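Local coordinates for protein protocatechuate decarboxylase (Klebsiella pneumoniae, PDB 5O3M) that decarboxylates protocatechuate as a UbiD-family, prenylated-flavin-dependent enzyme and can also support the reverse reaction, the para-carboxylation of catechols, at residues I32-L35 against Q36-N40; P343-E346 against H347-A351; P505-P508 against E509-R513. All coordinates share one frame; numbering follows the deposited sequence.

Contact 1: residues I32-L35 against Q36-N40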
# COMPACT_ATOMS: atom_id res chain seq x y z
N ILE A 32 -15.99 -2.32 -52.16
CA ILE A 32 -17.44 -2.23 -52.00
C ILE A 32 -18.12 -3.40 -52.69
O ILE A 32 -19.10 -3.95 -52.18
CB ILE A 32 -17.95 -0.88 -52.54
CG1 ILE A 32 -17.35 0.29 -51.75
CG2 ILE A 32 -19.48 -0.84 -52.54
CD1 ILE A 32 -17.71 1.65 -52.30
N ALA A 33 -17.62 -3.78 -53.87
CA ALA A 33 -18.20 -4.92 -54.58
C ALA A 33 -18.06 -6.20 -53.76
O ALA A 33 -19.00 -7.01 -53.69
CB ALA A 33 -17.53 -5.08 -55.95
N LEU A 34 -16.91 -6.41 -53.11
CA LEU A 34 -16.77 -7.59 -52.26
C LEU A 34 -17.78 -7.56 -51.13
O LEU A 34 -18.39 -8.59 -50.80
CB LEU A 34 -15.34 -7.68 -51.71
CG LEU A 34 -15.10 -8.98 -50.93
CD1 LEU A 34 -13.80 -9.62 -51.34
CD2 LEU A 34 -15.12 -8.74 -49.42
N LEU A 35 -17.99 -6.39 -50.53
CA LEU A 35 -18.90 -6.29 -49.40
C LEU A 35 -20.34 -6.56 -49.80
O LEU A 35 -21.11 -7.09 -49.00
CB LEU A 35 -18.80 -4.90 -48.77
CG LEU A 35 -17.49 -4.50 -48.09
CD1 LEU A 35 -17.66 -3.11 -47.51
CD2 LEU A 35 -17.11 -5.49 -47.01
N GLN A 36 -20.72 -6.19 -51.01
CA GLN A 36 -22.10 -6.41 -51.43
C GLN A 36 -22.45 -7.88 -51.57
O GLN A 36 -23.64 -8.21 -51.63
CB GLN A 36 -22.37 -5.68 -52.73
CG GLN A 36 -22.39 -4.19 -52.56
CD GLN A 36 -22.58 -3.48 -53.88
OE1 GLN A 36 -21.82 -3.71 -54.82
NE2 GLN A 36 -23.59 -2.63 -53.97
N GLN A 37 -21.46 -8.77 -51.60
CA GLN A 37 -21.69 -10.21 -51.64
C GLN A 37 -21.84 -10.83 -50.25
O GLN A 37 -21.99 -12.05 -50.14
CB GLN A 37 -20.55 -10.89 -52.40
CG GLN A 37 -20.50 -10.54 -53.88
CD GLN A 37 -21.78 -10.96 -54.62
OE1 GLN A 37 -22.30 -12.06 -54.40
NE2 GLN A 37 -22.29 -10.08 -55.48
N HIS A 38 -21.79 -10.02 -49.19
CA HIS A 38 -22.06 -10.46 -47.83
C HIS A 38 -23.18 -9.62 -47.24
O HIS A 38 -23.28 -8.42 -47.53
CB HIS A 38 -20.83 -10.36 -46.94
CG HIS A 38 -19.72 -11.27 -47.36
ND1 HIS A 38 -18.77 -10.91 -48.29
CD2 HIS A 38 -19.40 -12.53 -46.97
CE1 HIS A 38 -17.92 -11.91 -48.47
NE2 HIS A 38 -18.28 -12.90 -47.68
N ASP A 39 -24.01 -10.23 -46.41
CA ASP A 39 -25.17 -9.55 -45.88
C ASP A 39 -24.78 -8.63 -44.73
O ASP A 39 -23.96 -8.98 -43.87
CB ASP A 39 -26.22 -10.56 -45.45
CG ASP A 39 -26.84 -11.29 -46.65
OD1 ASP A 39 -27.71 -10.70 -47.33
OD2 ASP A 39 -26.43 -12.44 -46.93
N ASN A 40 -25.34 -7.42 -44.75
CA ASN A 40 -25.19 -6.42 -43.69
C ASN A 40 -23.76 -5.88 -43.60
O ASN A 40 -23.32 -5.45 -42.54
CB ASN A 40 -25.66 -6.96 -42.34
CG ASN A 40 -27.08 -7.56 -42.41
OD1 ASN A 40 -27.29 -8.70 -41.99
ND2 ASN A 40 -28.03 -6.80 -42.95
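The His38 imidazole presents an edge to the backbone of Leu34: the Leu34 carbonyl oxygen lies near the ring plane, 3.4 Å from His38 ND1, and accepts a weak hydrogen bond from it. Next to this edge, Leu34 CD2 comes to 4.3 Å from His38 CE1, and Leu104 of helix 99-106 also touches the His38 side chain. The other flat group, the Gln36 amide, leans back along the helix. With CG beside the backbone N (chi1 -70°) and the chain extended beyond it, Gln36 CG rests 3.3 Å from Ile32 O, and Gln36 OE1 arrives 3.8 Å from Ala33 CA. Gln36 CD also meets the Ile32 methyl CG2 at 4.3 Å.

Leu34 O has a second donor, Gln37 N at 3.2 Å, so it takes one main-chain bond and one weak side-chain bond. The Gln37 N donor sits well above the carbonyl plane, as does His38 N over Leu35 O at 3.0 Å. Before these, Gln36 N makes a helical bond to Ile32 O at 3.0 Å. Leu35 turns inward to Tyr42, Met95 and Leu105, while Gln36 to His38 are exposed. The shift from an i to i+4 bond to successive i to i+3 bonds is characteristic of a helix C-terminus tightening into 3-10-like turns, here where helix 28-36 of the UbiD N-terminal family region gives way to the loop before strand 42-45.

Contact 2: residues P343-E346 against H347-A351. With 9JE (pentane-1,5-diol), chain G.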
# COMPACT_ATOMS: atom_id res chain seq x y z
N PRO A 343 -14.43 8.75 -33.66
CA PRO A 343 -14.00 7.89 -34.78
C PRO A 343 -14.34 6.39 -34.55
O PRO A 343 -14.26 5.58 -35.48
CB PRO A 343 -12.48 8.15 -34.84
CG PRO A 343 -12.11 8.45 -33.41
CD PRO A 343 -13.28 9.27 -32.89
N GLY A 344 -14.72 6.05 -33.32
CA GLY A 344 -15.30 4.75 -33.03
C GLY A 344 -14.47 3.56 -33.48
O GLY A 344 -13.24 3.54 -33.37
N GLU A 345 -15.17 2.53 -33.99
CA GLU A 345 -14.51 1.28 -34.35
C GLU A 345 -13.55 1.46 -35.52
O GLU A 345 -12.54 0.75 -35.60
CB GLU A 345 -15.56 0.22 -34.69
CG GLU A 345 -14.98 -1.15 -34.93
CD GLU A 345 -14.58 -1.84 -33.62
OE1 GLU A 345 -15.03 -1.38 -32.54
OE2 GLU A 345 -13.82 -2.83 -33.68
N GLU A 346 -13.85 2.38 -36.45
CA GLU A 346 -12.95 2.61 -37.57
C GLU A 346 -11.55 2.98 -37.09
O GLU A 346 -10.56 2.50 -37.64
CB GLU A 346 -13.52 3.69 -38.49
CG GLU A 346 -12.77 3.81 -39.82
CD GLU A 346 -13.71 3.89 -41.03
OE1 GLU A 346 -14.91 4.22 -40.86
OE2 GLU A 346 -13.25 3.61 -42.15
N HIS A 347 -11.45 3.80 -36.03
CA HIS A 347 -10.14 4.06 -35.43
C HIS A 347 -9.57 2.81 -34.77
O HIS A 347 -8.37 2.51 -34.89
CB HIS A 347 -10.23 5.22 -34.42
CG HIS A 347 -8.91 5.68 -33.91
ND1 HIS A 347 -8.22 5.02 -32.91
CD2 HIS A 347 -8.12 6.72 -34.29
CE1 HIS A 347 -7.07 5.64 -32.69
NE2 HIS A 347 -6.99 6.68 -33.51
N THR A 348 -10.41 2.05 -34.06
CA THR A 348 -9.96 0.82 -33.43
C THR A 348 -9.26 -0.10 -34.43
O THR A 348 -8.19 -0.64 -34.15
CB THR A 348 -11.14 0.10 -32.79
OG1 THR A 348 -11.66 0.91 -31.71
CG2 THR A 348 -10.71 -1.28 -32.27
N THR A 349 -9.89 -0.31 -35.60
CA THR A 349 -9.27 -1.11 -36.65
C THR A 349 -7.92 -0.55 -37.06
O THR A 349 -6.91 -1.25 -37.05
CB THR A 349 -10.19 -1.19 -37.87
OG1 THR A 349 -11.41 -1.87 -37.52
CG2 THR A 349 -9.46 -1.92 -39.03
N LEU A 350 -7.90 0.73 -37.45
CA LEU A 350 -6.70 1.30 -38.05
C LEU A 350 -5.56 1.42 -37.05
O LEU A 350 -4.41 1.09 -37.38
CB LEU A 350 -7.02 2.67 -38.67
CG LEU A 350 -8.01 2.60 -39.84
CD1 LEU A 350 -8.40 4.02 -40.31
CD2 LEU A 350 -7.39 1.80 -40.99
N ALA A 351 -5.83 1.90 -35.83
CA ALA A 351 -4.77 1.95 -34.82
C ALA A 351 -4.54 0.61 -34.14
O ALA A 351 -3.40 0.33 -33.73
CB ALA A 351 -5.08 3.00 -33.76
C02 9JE G . -4.39 6.65 -37.27
C03 9JE G . -5.68 6.35 -38.02
C04 9JE G . -6.87 7.16 -37.52
C05 9JE G . -7.30 8.28 -38.48
C06 9JE G . -8.37 9.21 -37.90
O01 9JE G . -3.96 5.47 -36.65
O07 9JE G . -8.54 10.35 -38.71
O HOH W 1 -12.96 2.80 -30.34
O HOH W 2 -11.81 -3.32 -35.23
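Glu345 meets Thr348 because its chain starts out opposite the backbone N (chi1 -174°) and then bends at chi2 (76°), bringing Glu345 OE2 to 3.8 Å from the methyl Thr348 CG2. His347 has a similar first torsion (-172°), which carries its ring away from the preceding turn while its CB stays 3.7 Å from Pro343 CB; the proline ring and the imidazole leave the backbone on the same flank, alongside each other. This is the N-terminal end of helix 344-366, buried near the centre of the chain.

The chain enters through a cis peptide before Pro343 and a positive phi at Gly344. Straight i to i+4 bonds then follow, among them Thr349 N to Glu345 O at 2.9 Å. On the pocket side, His347 CD2 approaches C04 of the bound pentane-1,5-diol obliquely at 3.5 Å, and Leu350 CB and Ala351 CB line the same ligand. Gly381 O holds His347 ND1, and Phe310 stacks on the ring. Glu346 OE2 bonds to His96 ND1, Glu345 OE1 to Thr378 OG1, and Thr349 OG1 to His96 O. One water donates to both Glu345 OE2, at 2.6 Å, and Thr349 OG1, at 2.7 Å.

Contact 3: residues P505-P508 against E509-R513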
# COMPACT_ATOMS: atom_id res chain seq x y z
N PRO A 505 -26.08 -29.95 -37.59
CA PRO A 505 -27.15 -30.87 -38.03
C PRO A 505 -28.43 -30.77 -37.20
O PRO A 505 -29.48 -31.22 -37.67
CB PRO A 505 -26.51 -32.26 -37.88
CG PRO A 505 -25.04 -32.02 -37.83
CD PRO A 505 -24.85 -30.65 -37.22
N PHE A 506 -28.35 -30.22 -35.98
CA PHE A 506 -29.53 -30.08 -35.13
C PHE A 506 -30.43 -28.92 -35.52
O PHE A 506 -31.62 -28.95 -35.23
CB PHE A 506 -29.09 -29.91 -33.67
CG PHE A 506 -28.56 -31.17 -33.08
CD1 PHE A 506 -27.22 -31.48 -33.18
CD2 PHE A 506 -29.42 -32.07 -32.49
CE1 PHE A 506 -26.74 -32.66 -32.66
CE2 PHE A 506 -28.95 -33.26 -31.97
CZ PHE A 506 -27.60 -33.55 -32.06
N ALA A 507 -29.87 -27.89 -36.18
CA ALA A 507 -30.65 -26.73 -36.61
C ALA A 507 -29.96 -26.10 -37.82
O ALA A 507 -29.45 -24.98 -37.76
CB ALA A 507 -30.80 -25.72 -35.47
N PRO A 508 -29.94 -26.81 -38.95
CA PRO A 508 -29.18 -26.30 -40.11
C PRO A 508 -29.72 -24.98 -40.63
O PRO A 508 -28.96 -24.00 -40.73
CB PRO A 508 -29.34 -27.42 -41.16
CG PRO A 508 -29.80 -28.60 -40.42
CD PRO A 508 -30.59 -28.10 -39.25
N GLU A 509 -31.01 -24.93 -40.96
CA GLU A 509 -31.62 -23.71 -41.45
C GLU A 509 -31.30 -22.53 -40.55
O GLU A 509 -31.10 -21.41 -41.02
CB GLU A 509 -33.14 -23.88 -41.56
CG GLU A 509 -33.56 -25.27 -42.01
CD GLU A 509 -33.21 -25.53 -43.46
OE1 GLU A 509 -33.97 -26.25 -44.15
OE2 GLU A 509 -32.17 -25.00 -43.92
N TYR A 510 -31.24 -22.77 -39.23
CA TYR A 510 -30.96 -21.70 -38.27
C TYR A 510 -29.55 -21.14 -38.47
O TYR A 510 -29.38 -19.95 -38.74
CB TYR A 510 -31.16 -22.22 -36.84
CG TYR A 510 -30.68 -21.31 -35.72
CD1 TYR A 510 -29.41 -21.47 -35.17
CD2 TYR A 510 -31.50 -20.30 -35.20
CE1 TYR A 510 -28.95 -20.66 -34.15
CE2 TYR A 510 -31.04 -19.47 -34.15
CZ TYR A 510 -29.76 -19.65 -33.64
OH TYR A 510 -29.26 -18.87 -32.61
N PHE A 511 -28.53 -22.00 -38.32
CA PHE A 511 -27.14 -21.59 -38.54
C PHE A 511 -26.91 -21.02 -39.94
O PHE A 511 -25.96 -20.26 -40.14
CB PHE A 511 -26.19 -22.77 -38.31
CG PHE A 511 -25.99 -23.15 -36.86
CD1 PHE A 511 -25.06 -22.48 -36.08
CD2 PHE A 511 -26.70 -24.21 -36.30
CE1 PHE A 511 -24.86 -22.84 -34.76
CE2 PHE A 511 -26.50 -24.57 -34.97
CZ PHE A 511 -25.58 -23.88 -34.20
N ALA A 512 -27.73 -21.39 -40.92
CA ALA A 512 -27.64 -20.73 -42.21
C ALA A 512 -27.88 -19.23 -42.06
O ALA A 512 -27.12 -18.40 -42.59
CB ALA A 512 -28.63 -21.34 -43.20
N ARG A 513 -28.92 -18.86 -41.31
CA ARG A 513 -29.30 -17.46 -41.12
C ARG A 513 -28.41 -16.76 -40.09
O ARG A 513 -28.78 -15.69 -39.59
CB ARG A 513 -30.76 -17.35 -40.69
CG ARG A 513 -31.77 -17.80 -41.75
CD ARG A 513 -33.17 -17.28 -41.41
NE ARG A 513 -34.01 -18.29 -40.77
CZ ARG A 513 -34.01 -18.55 -39.46
NH1 ARG A 513 -33.20 -17.89 -38.63
NH2 ARG A 513 -34.83 -19.49 -38.98
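Ala507 and Pro508 supply the carbonyls that start the short helix 508-512. Two backbone hydrogen bonds define the turn: Phe511 N to Ala507 O at 3.2 Å, nearly straight at 169°, and Ala512 N to Pro508 O at 2.9 Å. In both, the donor stands almost directly beyond the oxygen on the carbonyl bond.

The apolar contacts gather round the Ala507 methyl: CB meets Tyr510 CB at 3.8 Å and, more loosely, Phe511 CD2 at 4.4 Å.

This is a short helix with Ala507 as N-cap and Pro508 in the first turn, where a residue without an N-H costs no helical bond; it belongs to the tail that follows strand 475-482, far from the centre of its own chain.

A polar atom also meets ring edges. Ala507 O is placed near the ring planes of Tyr510 and Phe511, at an edge of each, with Phe511 CD2 3.2 Å from the oxygen. Phe511 reaches this place because its CG lies beside the backbone N (chi1 -74°), whereas that of Tyr510 lies opposite its N (chi1 170°). Between the rings themselves the spacing stays close, Tyr510 CD1 lying 4.0 Å above one face of the Phe511 ring, offset toward the rim.

The tail also packs against a second subunit. There, Thr45 OG1 is hydrogen-bonded to Phe506 O, and His47 meets the Phe506 ring edge-to-face. Tyr510 packs on Pro76 of that neighbouring subunit, and Phe511 on its Ile62.

Overall arrangement
Contact 2 is central, its centre about 5 Å from that of the chain, and carries His347, Leu350 and Ala351 of one pentane-1,5-diol pocket. Contact 1 lies about 20 Å from it between centres, with nearest atoms about 10 Å apart; adjacent residues connect the two, since Met95 touches Leu35 and His96 bonds to Glu346 and Thr349. Contact 3 is peripheral, its centre about 33 Å from that of contact 2 and about 22 Å from that of contact 1, although nearest atoms of contacts 1 and 3 are about 7 Å apart. It packs on a neighbouring subunit, where Arg513 meets Asn40, a residue of that subunit's own contact 1.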